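PDB 5Z1N: G-protein interacting protein 1 from Dictyostelium discoideum, which probably binds heterotrimeric G proteins through their beta-gamma subunits and, in this C-terminal TNFAIP8-like domain, holds phospholipid within a bundle of helices. Local coordinates for residues 23-28 with 145-151; 68-72 with 101-105; 75-79 with 94-98. All blocks are in the same frame, centred on the assembly; numbering follows the deposited sequence.

Contact 1 of 3, residues 23-28 with 145-151; sequences KIIKRV and LEIEDDL
Lys-23 and Asp-150 form the salt bridge between the C-terminal end of helix 12-28 and the turn that leads into helix 151-158. NZ of Lys-23 lies 3.0 Å from OD2 of Asp-150 and meets the anti lone pair of that oxygen, the one pointing away from OD1. The lysine sets out with CG opposite the backbone N (chi1 -178°) and bends at chi3, which carries the ammonium group across to the carboxylate. A water hydrogen-bonds to Glu-148 O at 2.6 Å and accepts a weak bond from the same NZ. The second charged pair is looser. The aliphatic part of Arg-27 lies against the carboxylate of Asp-149, with CD 3.3 Å from OD2, while NH2 stays 4.6 Å from OD2, too far for a salt bridge. The other oxygen of Asp-149, OD1, takes the N-H of Glu-146 at 2.8 Å from above the carboxylate plane, a bond that spans the 3-10 turn 147-149 alongside the backbone bond from Asp-149 N to Glu-146 O. Apolar contacts make up the rest: CD1 of the buried Ile-24 meets CD1 of the buried Leu-151 at 3.8 Å, and Leu-145 CD2 packs on Arg-27 CB at 3.7 Å and, more loosely, on Val-28. Phe-137 and Val-141 of helix 135-144 continue this apolar layer. The arrangement is a helix-to-turn junction of the TNFAIP8-like helical fold, where Leu-151 touches the bound phosphatidylethanolamine.

Contact 2 of 3, residues 68-72 with 101-105; sequences ALRDG and ALKEA
Leu-69 reaches from helix 59-81 toward Ala-105 and Leu-102 of helix 92-113. Its CB leaves the backbone pointing away from the partner helix, but with CG opposite the carbonyl carbon (chi1 -73°) the branch turns back. CG comes within 4.1 Å of Ala-105 CB. At the tip, CD2 does most of the touching: it lies 3.8 Å from Ala-105 CB and 4.0 Å from Leu-102 CD2, where the two leucine side chains cross at about a right angle. The side chain of Leu-69 also touches the bound phosphatidylethanolamine and Leu-166. Beside this leucine pair the helices meet through small residues. Ala-68 CB sits 3.5 Å from the backbone N of Ala-105, with the CG of Glu-104 alongside it. One turn on, Gly-72 presents bare backbone to Ala-101, whose CB settles 3.4 Å from Gly-72 N. The short segments run antiparallel at 159°, and their axes approach to 7.8 Å, a spacing that such small residues permit. No hydrogen bond crosses the interface; Gly-72 N and Ala-105 N are each taken by the carbonyl four residues earlier, Ala-68 O and Ala-101 O. The chemistry is thus that of close van der Waals packing, in which methyl groups rest directly on the opposing backbone and Leu-69 joins the helix pair to the lipid.

Contact 3 of 3, residues 75-79 with 94-98; sequences HLDRA and ILEKA
Ile-94 and His-75 meet where helices 59-81 and 92-113 pack as an antiparallel pair of the TNFAIP8-like helical bundle; their short segments run at 159° with axes 8.4 Å apart. Ile-94 opens the second segment by directing its CG2 branch into the first. This methyl stands opposite the isoleucine's backbone N across the CA-CB bond, while CG1 stands opposite the carbonyl carbon (chi1 -57°). CG2 lies 3.3 Å from His-75 O and 3.7 Å from Ala-79 CB, with Arg-78 CB also in touch. Since His-75 O accepts the N-H of Ala-79, the methyl rests against a helix backbone whose polar atoms are already paired. Leu-95 follows. Its CB points away from the other helix, but the branch swings back until CD2 is 3.5 Å from Ala-79 CB; Leu-76 CD2 is a more distant neighbour of the same methyl. Leu-135 touches Leu-95 from helix 135-144. Lys-97 runs out extended beyond CG, and its charged end leads away from the contact while its CB lies over the His-75 ring and its CD near CE1. Its amine and the guanidinium of Arg-78 carry like charges, with NZ of Lys-97 5.6 Å from NH1 of Arg-78. Ala-98 closes the segment: its CB touches both His-75 CB and Leu-76 CD2, the latter at 3.9 Å. Phe-138 of helix 135-144 touches Ala-98 and Leu-76. Leu-76 also contacts the bound phosphatidylethanolamine and is thereby the residue of this contact that lines the lipid pocket. The imidazole of His-75 packs against the lysine stem in a CH-pi contact, with Lys-97 CB 3.6 Å from the ring centroid and only 7° off the ring normal.

From the N terminus, helix 12-28 supplies the first half of contact 1, whose partner 145-151 arrives late in the chain, so this contact closes a long, largely helical loop of 116 residues. Contact 2 is nested within that loop and contact 3 within contact 2, both joining helix 59-81 to helix 92-113 like successive rungs of one hairpin. These two contacts have centres about 10 Å apart and touch through Gly-72 and Ala-98. Contacts 1 and 2 lie on opposite sides of the chain's centre, about 22 Å between centres. Each of the three contributes one leucine, Leu-151, Leu-69 or Leu-76, to the phosphatidylethanolamine pocket.

Contact 1 of 3, residues 23-28 with 145-151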
loop_
_atom_site.group_PDB
_atom_site.type_symbol
_atom_site.label_atom_id
_atom_site.label_comp_id
_atom_site.label_asym_id
_atom_site.label_seq_id
_atom_site.Cartn_x
_atom_site.Cartn_y
_atom_site.Cartn_z
ATOM N N LYS A 23 10.430 -5.902 2.515
ATOM C CA LYS A 23 10.953 -7.256 2.682
ATOM C C LYS A 23 10.087 -8.267 1.943
ATOM O O LYS A 23 10.607 -9.173 1.268
ATOM C CB LYS A 23 11.053 -7.614 4.165
ATOM C CG LYS A 23 11.630 -9.003 4.416
ATOM C CD LYS A 23 12.144 -9.160 5.842
ATOM C CE LYS A 23 11.025 -9.018 6.867
ATOM N NZ LYS A 23 11.547 -9.037 8.269
ATOM N N ILE A 24 8.762 -8.115 2.033
ATOM C CA ILE A 24 7.883 -9.039 1.316
ATOM C C ILE A 24 8.106 -8.939 -0.194
ATOM O O ILE A 24 8.182 -9.960 -0.898
ATOM C CB ILE A 24 6.419 -8.778 1.706
ATOM C CG1 ILE A 24 6.176 -9.280 3.134
ATOM C CG2 ILE A 24 5.474 -9.454 0.732
ATOM C CD1 ILE A 24 4.879 -8.800 3.760
ATOM N N ILE A 25 8.241 -7.713 -0.710
ATOM C CA ILE A 25 8.483 -7.533 -2.141
ATOM C C ILE A 25 9.792 -8.197 -2.548
ATOM O O ILE A 25 9.868 -8.858 -3.592
ATOM C CB ILE A 25 8.478 -6.039 -2.510
ATOM C CG1 ILE A 25 7.103 -5.425 -2.264
ATOM C CG2 ILE A 25 8.873 -5.851 -3.973
ATOM C CD1 ILE A 25 7.046 -3.956 -2.597
ATOM N N LYS A 26 10.843 -8.019 -1.742
ATOM C CA LYS A 26 12.098 -8.722 -1.989
ATOM C C LYS A 26 11.857 -10.218 -2.137
ATOM O O LYS A 26 12.335 -10.850 -3.086
ATOM C CB LYS A 26 13.092 -8.461 -0.854
ATOM C CG LYS A 26 13.902 -7.184 -0.985
ATOM C CD LYS A 26 15.199 -7.256 -0.182
ATOM C CE LYS A 26 14.932 -7.437 1.298
ATOM N NZ LYS A 26 16.205 -7.497 2.079
ATOM N N ARG A 27 11.090 -10.796 -1.210
ATOM C CA ARG A 27 10.873 -12.238 -1.240
ATOM C C ARG A 27 10.090 -12.684 -2.470
ATOM O O ARG A 27 10.341 -13.775 -2.995
ATOM C CB ARG A 27 10.163 -12.683 0.039
ATOM C CG ARG A 27 10.979 -12.461 1.309
ATOM C CD ARG A 27 12.221 -13.352 1.363
ATOM N NE ARG A 27 13.380 -12.753 0.701
ATOM C CZ ARG A 27 14.268 -11.969 1.305
ATOM N NH1 ARG A 27 15.289 -11.476 0.622
ATOM N NH2 ARG A 27 14.133 -11.675 2.591
ATOM N N VAL A 28 9.148 -11.873 -2.956
ATOM C CA VAL A 28 8.321 -12.324 -4.073
ATOM C C VAL A 28 8.886 -11.978 -5.448
ATOM O O VAL A 28 8.500 -12.616 -6.437
ATOM C CB VAL A 28 6.894 -11.761 -3.977
ATOM C CG1 VAL A 28 6.218 -12.240 -2.702
ATOM C CG2 VAL A 28 6.929 -10.256 -4.053
ATOM N N LEU A 145 5.293 -17.686 0.834
ATOM C CA LEU A 145 6.165 -17.038 1.804
ATOM C C LEU A 145 6.481 -17.977 2.960
ATOM O O LEU A 145 5.676 -18.835 3.333
ATOM C CB LEU A 145 5.530 -15.760 2.359
ATOM C CG LEU A 145 5.567 -14.482 1.524
ATOM C CD1 LEU A 145 5.109 -13.306 2.370
ATOM C CD2 LEU A 145 6.956 -14.228 0.961
ATOM N N GLU A 146 7.670 -17.806 3.525
ATOM C CA GLU A 146 7.972 -18.436 4.796
ATOM C C GLU A 146 7.353 -17.623 5.929
ATOM O O GLU A 146 6.984 -16.458 5.761
ATOM C CB GLU A 146 9.486 -18.558 5.004
ATOM C CG GLU A 146 10.309 -18.660 3.724
ATOM C CD GLU A 146 10.260 -20.037 3.091
ATOM O OE1 GLU A 146 9.768 -20.980 3.746
ATOM O OE2 GLU A 146 10.721 -20.176 1.937
ATOM N N ILE A 147 7.237 -18.258 7.099
ATOM C CA ILE A 147 6.754 -17.542 8.276
ATOM C C ILE A 147 7.736 -16.447 8.677
ATOM O O ILE A 147 7.335 -15.415 9.231
ATOM C CB ILE A 147 6.485 -18.527 9.436
ATOM C CG1 ILE A 147 5.657 -17.858 10.537
ATOM C CG2 ILE A 147 7.788 -19.092 9.998
ATOM C CD1 ILE A 147 4.180 -17.764 10.217
ATOM N N GLU A 148 9.028 -16.633 8.383
ATOM C CA GLU A 148 10.043 -15.631 8.696
ATOM C C GLU A 148 9.930 -14.376 7.839
ATOM O O GLU A 148 10.603 -13.382 8.138
ATOM C CB GLU A 148 11.446 -16.227 8.534
ATOM C CG GLU A 148 11.946 -17.004 9.742
ATOM C CD GLU A 148 11.384 -18.413 9.808
ATOM O OE1 GLU A 148 11.292 -18.962 10.929
ATOM O OE2 GLU A 148 11.035 -18.967 8.741
ATOM N N ASP A 149 9.111 -14.391 6.787
ATOM C CA ASP A 149 8.962 -13.223 5.928
ATOM C C ASP A 149 8.017 -12.176 6.507
ATOM O O ASP A 149 7.885 -11.095 5.925
ATOM C CB ASP A 149 8.506 -13.667 4.537
ATOM C CG ASP A 149 9.543 -14.544 3.849
ATOM O OD1 ASP A 149 9.169 -15.441 3.062
ATOM O OD2 ASP A 149 10.745 -14.342 4.121
ATOM N N ASP A 150 7.355 -12.482 7.624
ATOM C CA ASP A 150 6.754 -11.480 8.506
ATOM C C ASP A 150 5.613 -10.718 7.833
ATOM O O ASP A 150 5.454 -9.509 8.020
ATOM C CB ASP A 150 7.816 -10.518 9.039
ATOM C CG ASP A 150 8.741 -11.179 10.053
ATOM O OD1 ASP A 150 8.280 -12.094 10.765
ATOM O OD2 ASP A 150 9.923 -10.790 10.140
ATOM N N LEU A 151 4.796 -11.433 7.056
ATOM C CA LEU A 151 3.496 -10.890 6.677
ATOM C C LEU A 151 2.694 -10.494 7.912
ATOM O O LEU A 151 1.913 -9.532 7.872
ATOM C CB LEU A 151 2.729 -11.917 5.844
ATOM C CG LEU A 151 1.338 -11.529 5.340
ATOM C CD1 LEU A 151 1.416 -10.344 4.377
ATOM C CD2 LEU A 151 0.682 -12.726 4.681
HETATM O O HOH W 1 12.790 -12.132 7.559
#

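Contact 2 of 3, residues 68-72 with 101-105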
loop_
_atom_site.group_PDB
_atom_site.type_symbol
_atom_site.label_atom_id
_atom_site.label_comp_id
_atom_site.label_asym_id
_atom_site.label_seq_id
_atom_site.Cartn_x
_atom_site.Cartn_y
_atom_site.Cartn_z
ATOM N N ALA A 68 -10.872 3.977 0.534
ATOM C CA ALA A 68 -10.424 2.882 -0.317
ATOM C C ALA A 68 -9.303 2.112 0.361
ATOM O O ALA A 68 -9.375 0.884 0.508
ATOM C CB ALA A 68 -9.977 3.415 -1.679
ATOM N N LEU A 69 -8.296 2.835 0.857
ATOM C CA LEU A 69 -7.175 2.169 1.505
ATOM C C LEU A 69 -7.669 1.317 2.659
ATOM O O LEU A 69 -7.316 0.137 2.771
ATOM C CB LEU A 69 -6.155 3.200 1.987
ATOM C CG LEU A 69 -5.322 3.874 0.896
ATOM C CD1 LEU A 69 -4.440 4.949 1.505
ATOM C CD2 LEU A 69 -4.484 2.847 0.147
ATOM N N ARG A 70 -8.559 1.877 3.481
ATOM C CA ARG A 70 -9.013 1.125 4.641
ATOM C C ARG A 70 -9.755 -0.125 4.199
ATOM O O ARG A 70 -9.494 -1.221 4.715
ATOM C CB ARG A 70 -9.860 2.022 5.545
ATOM C CG ARG A 70 -8.992 3.065 6.251
ATOM C CD ARG A 70 -9.701 3.777 7.378
ATOM N NE ARG A 70 -10.659 4.764 6.895
ATOM C CZ ARG A 70 -11.961 4.721 7.153
ATOM N NH1 ARG A 70 -12.459 3.740 7.894
ATOM N NH2 ARG A 70 -12.766 5.662 6.678
ATOM N N ASP A 71 -10.595 -0.001 3.162
ATOM C CA ASP A 71 -11.242 -1.184 2.606
ATOM C C ASP A 71 -10.199 -2.224 2.243
ATOM O O ASP A 71 -10.263 -3.376 2.692
ATOM C CB ASP A 71 -12.075 -0.815 1.378
ATOM C CG ASP A 71 -13.440 -0.275 1.737
ATOM O OD1 ASP A 71 -14.032 0.425 0.891
ATOM O OD2 ASP A 71 -13.919 -0.545 2.860
ATOM N N GLY A 72 -9.185 -1.805 1.478
ATOM C CA GLY A 72 -8.124 -2.724 1.111
ATOM C C GLY A 72 -7.519 -3.384 2.327
ATOM O O GLY A 72 -7.480 -4.615 2.427
ATOM N N ALA A 101 -10.198 -2.862 -4.064
ATOM C CA ALA A 101 -10.157 -1.676 -3.219
ATOM C C ALA A 101 -8.918 -0.853 -3.526
ATOM O O ALA A 101 -8.996 0.373 -3.690
ATOM C CB ALA A 101 -10.199 -2.068 -1.743
ATOM N N LEU A 102 -7.772 -1.519 -3.685
ATOM C CA LEU A 102 -6.565 -0.750 -3.931
ATOM C C LEU A 102 -6.616 -0.098 -5.307
ATOM O O LEU A 102 -6.139 1.033 -5.469
ATOM C CB LEU A 102 -5.333 -1.636 -3.751
ATOM C CG LEU A 102 -5.144 -2.018 -2.272
ATOM C CD1 LEU A 102 -3.967 -2.971 -2.063
ATOM C CD2 LEU A 102 -4.990 -0.778 -1.402
ATOM N N LYS A 103 -7.267 -0.749 -6.280
ATOM C CA LYS A 103 -7.451 -0.101 -7.574
ATOM C C LYS A 103 -8.191 1.215 -7.397
ATOM O O LYS A 103 -7.775 2.249 -7.936
ATOM C CB LYS A 103 -8.195 -1.029 -8.539
ATOM C CG LYS A 103 -8.484 -0.434 -9.929
ATOM C CD LYS A 103 -7.209 -0.024 -10.662
ATOM C CE LYS A 103 -6.285 -1.216 -10.890
ATOM N NZ LYS A 103 -5.088 -0.848 -11.708
ATOM N N GLU A 104 -9.246 1.211 -6.573
ATOM C CA GLU A 104 -9.956 2.453 -6.302
ATOM C C GLU A 104 -9.001 3.486 -5.718
ATOM O O GLU A 104 -8.897 4.610 -6.227
ATOM C CB GLU A 104 -11.139 2.185 -5.371
ATOM C CG GLU A 104 -11.774 3.423 -4.761
ATOM C CD GLU A 104 -12.544 4.270 -5.756
ATOM O OE1 GLU A 104 -12.703 3.852 -6.922
ATOM O OE2 GLU A 104 -12.999 5.364 -5.362
ATOM N N ALA A 105 -8.224 3.086 -4.705
ATOM C CA ALA A 105 -7.247 4.006 -4.137
ATOM C C ALA A 105 -6.326 4.536 -5.224
ATOM O O ALA A 105 -6.113 5.752 -5.334
ATOM C CB ALA A 105 -6.445 3.319 -3.031
#

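Contact 3 of 3, residues 75-79 with 94-98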
loop_
_atom_site.group_PDB
_atom_site.type_symbol
_atom_site.label_atom_id
_atom_site.label_comp_id
_atom_site.label_asym_id
_atom_site.label_seq_id
_atom_site.Cartn_x
_atom_site.Cartn_y
_atom_site.Cartn_z
ATOM N N HIS A 75 -9.759 -6.011 3.917
ATOM C CA HIS A 75 -9.884 -7.288 3.223
ATOM C C HIS A 75 -8.617 -8.107 3.392
ATOM O O HIS A 75 -8.683 -9.322 3.626
ATOM C CB HIS A 75 -10.220 -7.066 1.748
ATOM C CG HIS A 75 -11.609 -6.561 1.524
ATOM N ND1 HIS A 75 -12.723 -7.346 1.728
ATOM C CD2 HIS A 75 -12.068 -5.357 1.109
ATOM C CE1 HIS A 75 -13.809 -6.646 1.453
ATOM N NE2 HIS A 75 -13.439 -5.436 1.074
ATOM N N LEU A 76 -7.458 -7.444 3.351
ATOM C CA LEU A 76 -6.223 -8.164 3.623
ATOM C C LEU A 76 -6.274 -8.772 5.016
ATOM O O LEU A 76 -5.963 -9.959 5.196
ATOM C CB LEU A 76 -5.023 -7.231 3.465
ATOM C CG LEU A 76 -4.728 -6.799 2.023
ATOM C CD1 LEU A 76 -3.694 -5.689 2.001
ATOM C CD2 LEU A 76 -4.257 -7.984 1.188
ATOM N N ASP A 77 -6.754 -7.997 5.997
ATOM C CA ASP A 77 -6.897 -8.532 7.345
ATOM C C ASP A 77 -7.781 -9.769 7.330
ATOM O O ASP A 77 -7.411 -10.816 7.879
ATOM C CB ASP A 77 -7.456 -7.467 8.283
ATOM C CG ASP A 77 -7.449 -7.912 9.732
ATOM O OD1 ASP A 77 -8.511 -7.824 10.382
ATOM O OD2 ASP A 77 -6.387 -8.363 10.215
ATOM N N ARG A 78 -8.923 -9.688 6.636
ATOM C CA ARG A 78 -9.808 -10.843 6.556
ATOM C C ARG A 78 -9.065 -12.037 5.984
ATOM O O ARG A 78 -9.077 -13.131 6.564
ATOM C CB ARG A 78 -11.036 -10.515 5.704
ATOM C CG ARG A 78 -11.934 -9.441 6.291
ATOM C CD ARG A 78 -13.195 -9.289 5.466
ATOM N NE ARG A 78 -14.085 -8.261 5.995
ATOM C CZ ARG A 78 -15.163 -7.816 5.361
ATOM N NH1 ARG A 78 -15.485 -8.310 4.170
ATOM N NH2 ARG A 78 -15.920 -6.877 5.913
ATOM N N ALA A 79 -8.355 -11.827 4.871
ATOM C CA ALA A 79 -7.653 -12.943 4.261
ATOM C C ALA A 79 -6.537 -13.428 5.165
ATOM O O ALA A 79 -6.270 -14.635 5.234
ATOM C CB ALA A 79 -7.108 -12.545 2.892
ATOM N N ILE A 94 -11.772 -13.144 -1.234
ATOM C CA ILE A 94 -11.394 -12.058 -0.334
ATOM C C ILE A 94 -10.297 -11.208 -0.958
ATOM O O ILE A 94 -10.388 -9.974 -0.999
ATOM C CB ILE A 94 -10.949 -12.610 1.034
ATOM C CG1 ILE A 94 -12.048 -13.462 1.671
ATOM C CG2 ILE A 94 -10.554 -11.465 1.955
ATOM C CD1 ILE A 94 -11.629 -14.113 2.984
ATOM N N LEU A 95 -9.249 -11.860 -1.465
ATOM C CA LEU A 95 -8.085 -11.116 -1.930
ATOM C C LEU A 95 -8.449 -10.227 -3.108
ATOM O O LEU A 95 -7.985 -9.082 -3.204
ATOM C CB LEU A 95 -6.958 -12.085 -2.296
ATOM C CG LEU A 95 -6.278 -12.789 -1.115
ATOM C CD1 LEU A 95 -5.263 -13.813 -1.604
ATOM C CD2 LEU A 95 -5.606 -11.770 -0.203
ATOM N N GLU A 96 -9.307 -10.730 -3.999
ATOM C CA GLU A 96 -9.779 -9.918 -5.111
ATOM C C GLU A 96 -10.367 -8.608 -4.614
ATOM O O GLU A 96 -10.052 -7.538 -5.149
ATOM C CB GLU A 96 -10.813 -10.692 -5.929
ATOM C CG GLU A 96 -11.184 -10.024 -7.236
ATOM C CD GLU A 96 -11.790 -10.992 -8.228
ATOM O OE1 GLU A 96 -12.227 -12.084 -7.800
ATOM O OE2 GLU A 96 -11.823 -10.662 -9.433
ATOM N N LYS A 97 -11.195 -8.665 -3.565
ATOM C CA LYS A 97 -11.781 -7.435 -3.051
ATOM C C LYS A 97 -10.694 -6.478 -2.590
ATOM O O LYS A 97 -10.719 -5.289 -2.937
ATOM C CB LYS A 97 -12.765 -7.746 -1.923
ATOM C CG LYS A 97 -14.051 -8.375 -2.433
ATOM C CD LYS A 97 -15.116 -8.467 -1.357
ATOM C CE LYS A 97 -16.431 -8.967 -1.944
ATOM N NZ LYS A 97 -17.556 -8.825 -0.979
ATOM N N ALA A 98 -9.689 -6.996 -1.872
ATOM C CA ALA A 98 -8.545 -6.165 -1.515
ATOM C C ALA A 98 -7.964 -5.508 -2.757
ATOM O O ALA A 98 -7.817 -4.279 -2.819
ATOM C CB ALA A 98 -7.483 -7.001 -0.798
#